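Local coordinates for protein AF1502 (Archaeoglobus fulgidus, PDB 5A1Q) that is of unknown function but represents the STAC domain, which is associated with transmembrane solute transport and two-component signal transduction, at residues Val60-Val63 with Glu64-Leu67; Ser41-Lys44 with Glu45-Val49. All blocks are in the same frame, centred on the assembly; numbering follows the deposited sequence.

Contact 1 (Val60-Val63 with Glu64-Leu67); sequences VEIV and EERL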
loop_
_atom_site.group_PDB
_atom_site.type_symbol
_atom_site.label_atom_id
_atom_site.label_comp_id
_atom_site.label_asym_id
_atom_site.label_seq_id
_atom_site.Cartn_x
_atom_site.Cartn_y
_atom_site.Cartn_z
ATOM N N VAL A 60 11.540 -0.798 -7.816
ATOM C CA VAL A 60 10.209 -1.047 -8.383
ATOM C C VAL A 60 10.089 -0.423 -9.786
ATOM O O VAL A 60 9.467 -1.028 -10.679
ATOM C CB VAL A 60 9.113 -0.541 -7.410
ATOM C CG1 VAL A 60 7.728 -0.682 -8.047
ATOM C CG2 VAL A 60 9.247 -1.245 -6.097
ATOM N N GLU A 61 10.689 0.756 -10.024
ATOM C CA GLU A 61 10.703 1.435 -11.304
ATOM C C GLU A 61 11.389 0.488 -12.307
ATOM O O GLU A 61 10.937 0.317 -13.448
ATOM C CB GLU A 61 11.435 2.824 -11.187
ATOM C CG GLU A 61 10.587 3.901 -10.462
ATOM C CD GLU A 61 11.211 5.259 -10.076
ATOM O OE1 GLU A 61 12.452 5.418 -9.913
ATOM O OE2 GLU A 61 10.396 6.204 -9.883
ATOM N N ILE A 62 12.501 -0.125 -11.887
ATOM C CA ILE A 62 13.229 -1.069 -12.771
ATOM C C ILE A 62 12.303 -2.278 -13.154
ATOM O O ILE A 62 12.224 -2.641 -14.331
ATOM C CB ILE A 62 14.568 -1.518 -12.135
ATOM C CG1 ILE A 62 15.512 -0.318 -12.134
ATOM C CG2 ILE A 62 15.099 -2.741 -12.927
ATOM C CD1 ILE A 62 16.771 -0.527 -11.344
ATOM N N VAL A 63 11.593 -2.837 -12.163
ATOM C CA VAL A 63 10.633 -3.930 -12.494
ATOM C C VAL A 63 9.577 -3.456 -13.443
ATOM O O VAL A 63 9.315 -4.111 -14.441
ATOM C CB VAL A 63 9.956 -4.443 -11.213
ATOM C CG1 VAL A 63 8.861 -5.475 -11.532
ATOM C CG2 VAL A 63 10.961 -5.094 -10.300
ATOM N N GLU A 64 9.001 -2.283 -13.178
ATOM C CA GLU A 64 7.997 -1.740 -14.128
ATOM C C GLU A 64 8.533 -1.619 -15.537
ATOM O O GLU A 64 7.904 -1.998 -16.528
ATOM C CB GLU A 64 7.511 -0.376 -13.684
ATOM C CG GLU A 64 6.688 -0.435 -12.413
ATOM C CD GLU A 64 5.598 0.616 -12.350
ATOM O OE1 GLU A 64 5.022 0.956 -13.402
ATOM O OE2 GLU A 64 5.291 1.076 -11.230
ATOM N N GLU A 65 9.745 -1.074 -15.650
ATOM C CA GLU A 65 10.370 -0.899 -16.913
ATOM C C GLU A 65 10.590 -2.213 -17.684
ATOM O O GLU A 65 10.318 -2.280 -18.874
ATOM C CB GLU A 65 11.726 -0.156 -16.712
ATOM C CG GLU A 65 11.537 1.360 -16.599
ATOM C CD GLU A 65 12.757 2.085 -16.006
ATOM O OE1 GLU A 65 13.777 1.406 -15.753
ATOM O OE2 GLU A 65 12.656 3.315 -15.744
ATOM N N ARG A 66 11.010 -3.236 -16.944
ATOM C CA ARG A 66 11.259 -4.571 -17.520
ATOM C C ARG A 66 9.965 -5.214 -17.981
ATOM O O ARG A 66 9.947 -5.898 -19.023
ATOM C CB ARG A 66 11.910 -5.495 -16.479
ATOM C CG ARG A 66 13.423 -5.280 -16.423
ATOM C CD ARG A 66 14.076 -5.838 -15.171
ATOM N NE ARG A 66 15.501 -5.440 -15.088
ATOM C CZ ARG A 66 16.351 -5.844 -14.136
ATOM N NH1 ARG A 66 15.937 -6.675 -13.165
ATOM N NH2 ARG A 66 17.625 -5.421 -14.147
ATOM N N LEU A 67 8.891 -4.983 -17.245
ATOM C CA LEU A 67 7.583 -5.527 -17.666
ATOM C C LEU A 67 7.072 -4.826 -18.889
ATOM O O LEU A 67 6.578 -5.493 -19.788
ATOM C CB LEU A 67 6.576 -5.497 -16.528
ATOM C CG LEU A 67 6.890 -6.400 -15.343
ATOM C CD1 LEU A 67 5.841 -6.248 -14.254
ATOM C CD2 LEU A 67 7.003 -7.846 -15.791
#
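Val60 opens a run of four i to i+4 backbone bonds inside helix 57-70. Its carbonyl O accepts from Glu64 N at 2.8 Å, with the N-H pointing almost straight at it (170°). The CG of Glu64 lies against the same oxygen. The Glu64 chain bends at chi2 (-148°), and its OE2 forms a salt bridge with Lys51 at the end of helix 43-51.

Glu61 O takes the next bond, from Glu65 N. The Glu65 side chain runs back over this carbonyl, with CG 3.4 Å from Glu61 O. The carboxylates of Glu61 and Glu65 do not touch: Glu61 OE1 and Glu65 OE2 are 6.2 Å apart.

Ile62 O accepts from Arg66 N at 2.9 Å. The two side chains lie side by side and point the same way. The methyl CG2 of Ile62 sits over one face of the Arg66 guanidinium, toward its rim, 3.5 Å from Arg66 NE. With chi1 at -70°, Ile62 turns CG2 opposite its own N, and this branch meets the arginine. Arg66 NH1 reaches on to a salt bridge with Glu17 of helix 7-18.

Val63 closes the run. Its O accepts from Leu67 N at 3.0 Å. Val63 CG1 meets Leu67 CD1 at 4.1 Å, a looser apolar contact between two buried residues. Val63 also packs on Leu14 of helix 7-18.

The stretch is two turns of an amphipathic helix. Val60, Val63 and Leu67 are buried, while Glu64 and Arg66 send their charges to neighbouring helices. The methyl of Ile62 gives the flat arginine head an apolar surface, while the salt bridge with Glu17 probably offsets its charge.

Contact 2 (Ser41-Lys44 with Glu45-Val49); sequences SNYK and EILSV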
loop_
_atom_site.group_PDB
_atom_site.type_symbol
_atom_site.label_atom_id
_atom_site.label_comp_id
_atom_site.label_asym_id
_atom_site.label_seq_id
_atom_site.Cartn_x
_atom_site.Cartn_y
_atom_site.Cartn_z
ATOM N N SER A 41 -4.903 -7.082 -14.853
ATOM C CA SER A 41 -5.750 -5.948 -14.487
ATOM C C SER A 41 -5.253 -5.183 -13.279
ATOM O O SER A 41 -5.602 -4.001 -13.163
ATOM C CB SER A 41 -7.205 -6.361 -14.183
ATOM O OG SER A 41 -7.894 -6.937 -15.292
ATOM N N ASN A 42 -4.470 -5.814 -12.378
ATOM C CA ASN A 42 -4.141 -5.181 -11.090
ATOM C C ASN A 42 -2.691 -5.003 -10.796
ATOM O O ASN A 42 -2.312 -4.361 -9.792
ATOM C CB ASN A 42 -4.867 -5.911 -9.932
ATOM C CG ASN A 42 -4.305 -7.295 -9.645
ATOM O OD1 ASN A 42 -3.228 -7.670 -10.104
ATOM N ND2 ASN A 42 -5.013 -8.040 -8.825
ATOM N N TYR A 43 -1.783 -5.576 -11.629
ATOM C CA TYR A 43 -0.390 -5.493 -11.269
ATOM C C TYR A 43 0.196 -4.100 -11.227
ATOM O O TYR A 43 1.062 -3.846 -10.396
ATOM C CB TYR A 43 0.505 -6.414 -12.137
ATOM C CG TYR A 43 0.846 -5.938 -13.529
ATOM C CD1 TYR A 43 -0.087 -5.964 -14.485
ATOM C CD2 TYR A 43 2.109 -5.427 -13.821
ATOM C CE1 TYR A 43 0.155 -5.575 -15.789
ATOM C CE2 TYR A 43 2.421 -5.049 -15.142
ATOM C CZ TYR A 43 1.417 -5.133 -16.119
ATOM O OH TYR A 43 1.579 -4.713 -17.423
ATOM N N LYS A 44 -0.290 -3.206 -12.076
ATOM C CA LYS A 44 0.319 -1.900 -12.120
ATOM C C LYS A 44 -0.075 -1.149 -10.842
ATOM O O LYS A 44 0.750 -0.414 -10.287
ATOM C CB LYS A 44 -0.081 -1.158 -13.353
ATOM C CG LYS A 44 0.643 -1.716 -14.588
ATOM C CD LYS A 44 0.548 -0.775 -15.758
ATOM C CE LYS A 44 1.207 -1.413 -16.999
ATOM N NZ LYS A 44 1.330 -0.557 -18.196
ATOM N N GLU A 45 -1.296 -1.388 -10.396
ATOM C CA GLU A 45 -1.740 -0.773 -9.110
ATOM C C GLU A 45 -0.960 -1.276 -7.925
ATOM O O GLU A 45 -0.557 -0.501 -7.035
ATOM C CB GLU A 45 -3.204 -0.972 -8.912
ATOM C CG GLU A 45 -3.643 -0.199 -7.697
ATOM C CD GLU A 45 -5.106 0.136 -7.728
ATOM O OE1 GLU A 45 -5.596 0.677 -8.750
ATOM O OE2 GLU A 45 -5.758 -0.159 -6.712
ATOM N N ILE A 46 -0.738 -2.580 -7.854
ATOM C CA ILE A 46 0.159 -3.113 -6.854
ATOM C C ILE A 46 1.570 -2.495 -6.842
ATOM O O ILE A 46 2.101 -2.007 -5.812
ATOM C CB ILE A 46 0.238 -4.660 -6.925
ATOM C CG1 ILE A 46 -1.169 -5.300 -6.774
ATOM C CG2 ILE A 46 1.356 -5.177 -5.979
ATOM C CD1 ILE A 46 -1.140 -6.782 -7.131
ATOM N N LEU A 47 2.187 -2.407 -8.006
ATOM C CA LEU A 47 3.447 -1.739 -8.115
ATOM C C LEU A 47 3.381 -0.256 -7.784
ATOM O O LEU A 47 4.385 0.282 -7.246
ATOM C CB LEU A 47 4.052 -1.935 -9.542
ATOM C CG LEU A 47 4.387 -3.370 -9.824
ATOM C CD1 LEU A 47 4.797 -3.507 -11.280
ATOM C CD2 LEU A 47 5.481 -3.889 -8.908
ATOM N N SER A 48 2.283 0.421 -8.094
ATOM C CA SER A 48 2.163 1.828 -7.753
ATOM C C SER A 48 2.306 2.032 -6.206
ATOM O O SER A 48 2.909 3.021 -5.750
ATOM C CB SER A 48 0.876 2.464 -8.297
ATOM O OG SER A 48 -0.309 2.051 -7.573
ATOM N N VAL A 49 1.717 1.170 -5.411
ATOM C CA VAL A 49 1.901 1.224 -3.940
ATOM C C VAL A 49 3.362 1.076 -3.536
ATOM O O VAL A 49 3.902 1.878 -2.822
ATOM C CB VAL A 49 0.999 0.211 -3.184
ATOM C CG1 VAL A 49 1.260 0.162 -1.690
ATOM C CG2 VAL A 49 -0.447 0.517 -3.536
HETATM O O HOH W 1 -3.537 -1.897 -12.164
HETATM O O HOH W 2 -5.982 -2.325 -10.469
#
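Asn42, at the N-cap position of helix 43-51, accepts at its carbonyl O from Ile46 N at 3.1 Å, with an N-H...O angle of 174°; Leu47 N then donates to Tyr43 O and Ser48 N to Lys44 O. The Asn42 and Ile46 side chains run side by side, and Asn42 OD1 lies 3.7 Å from Ile46 CD1. The Asn42 amide is held from the preceding loop, OD1 by Asp39 N and ND2 by Asp37 O.

Tyr43 CD2 meets Leu47 CD1 at 4.2 Å. The two side chains cross obliquely. Tyr43 has chi1 78°, which sets CG between the directions of its backbone N and carbonyl carbon, and Lys44 CG lies 3.7 Å above the ring plane, over its centre. The extended Lys44 chain ends in a salt bridge with Glu68.

One water accepts from Glu45 N at 2.9 Å and donates to Ser41 O, so it bridges the first turn. Ser48 OG donates to Glu45 O at 2.6 Å. That oxygen also accepts from Val49 N at a longer 3.3 Å. With an alanine in place of Ser48 the OG bond is gone, and Glu45 O would probably be held less firmly, by the longer bond from Val49 N.

Ile46 is buried against Leu26 and Met30 of helix 22-33. Leu47 packs between helix 7-18, at Leu10 and Leu14, and helix 57-70. Glu45 and Val49 touch Met52 of the second subunit.

Overall arrangement
From the N terminus, helices 7-18 and 22-33 come first. The chain then passes through a loop into contact 2, at the start of helix 43-51. Contact 1 follows within the last helix, 57-70. Each contact lies within one continuous stretch, so neither closes a long loop. They stand in series and do not nest or cross. Their centres are about 12 Å apart, and they touch directly. Val60 CG1 packs on Leu47 O at 3.6 Å, and Leu67 CD1 meets Tyr43 CE2 at 3.7 Å. This joins helices 43-51 and 57-70. Both also pack on helix 7-18. Contact 2 also reaches helix 22-33 and, unlike contact 1, the second subunit.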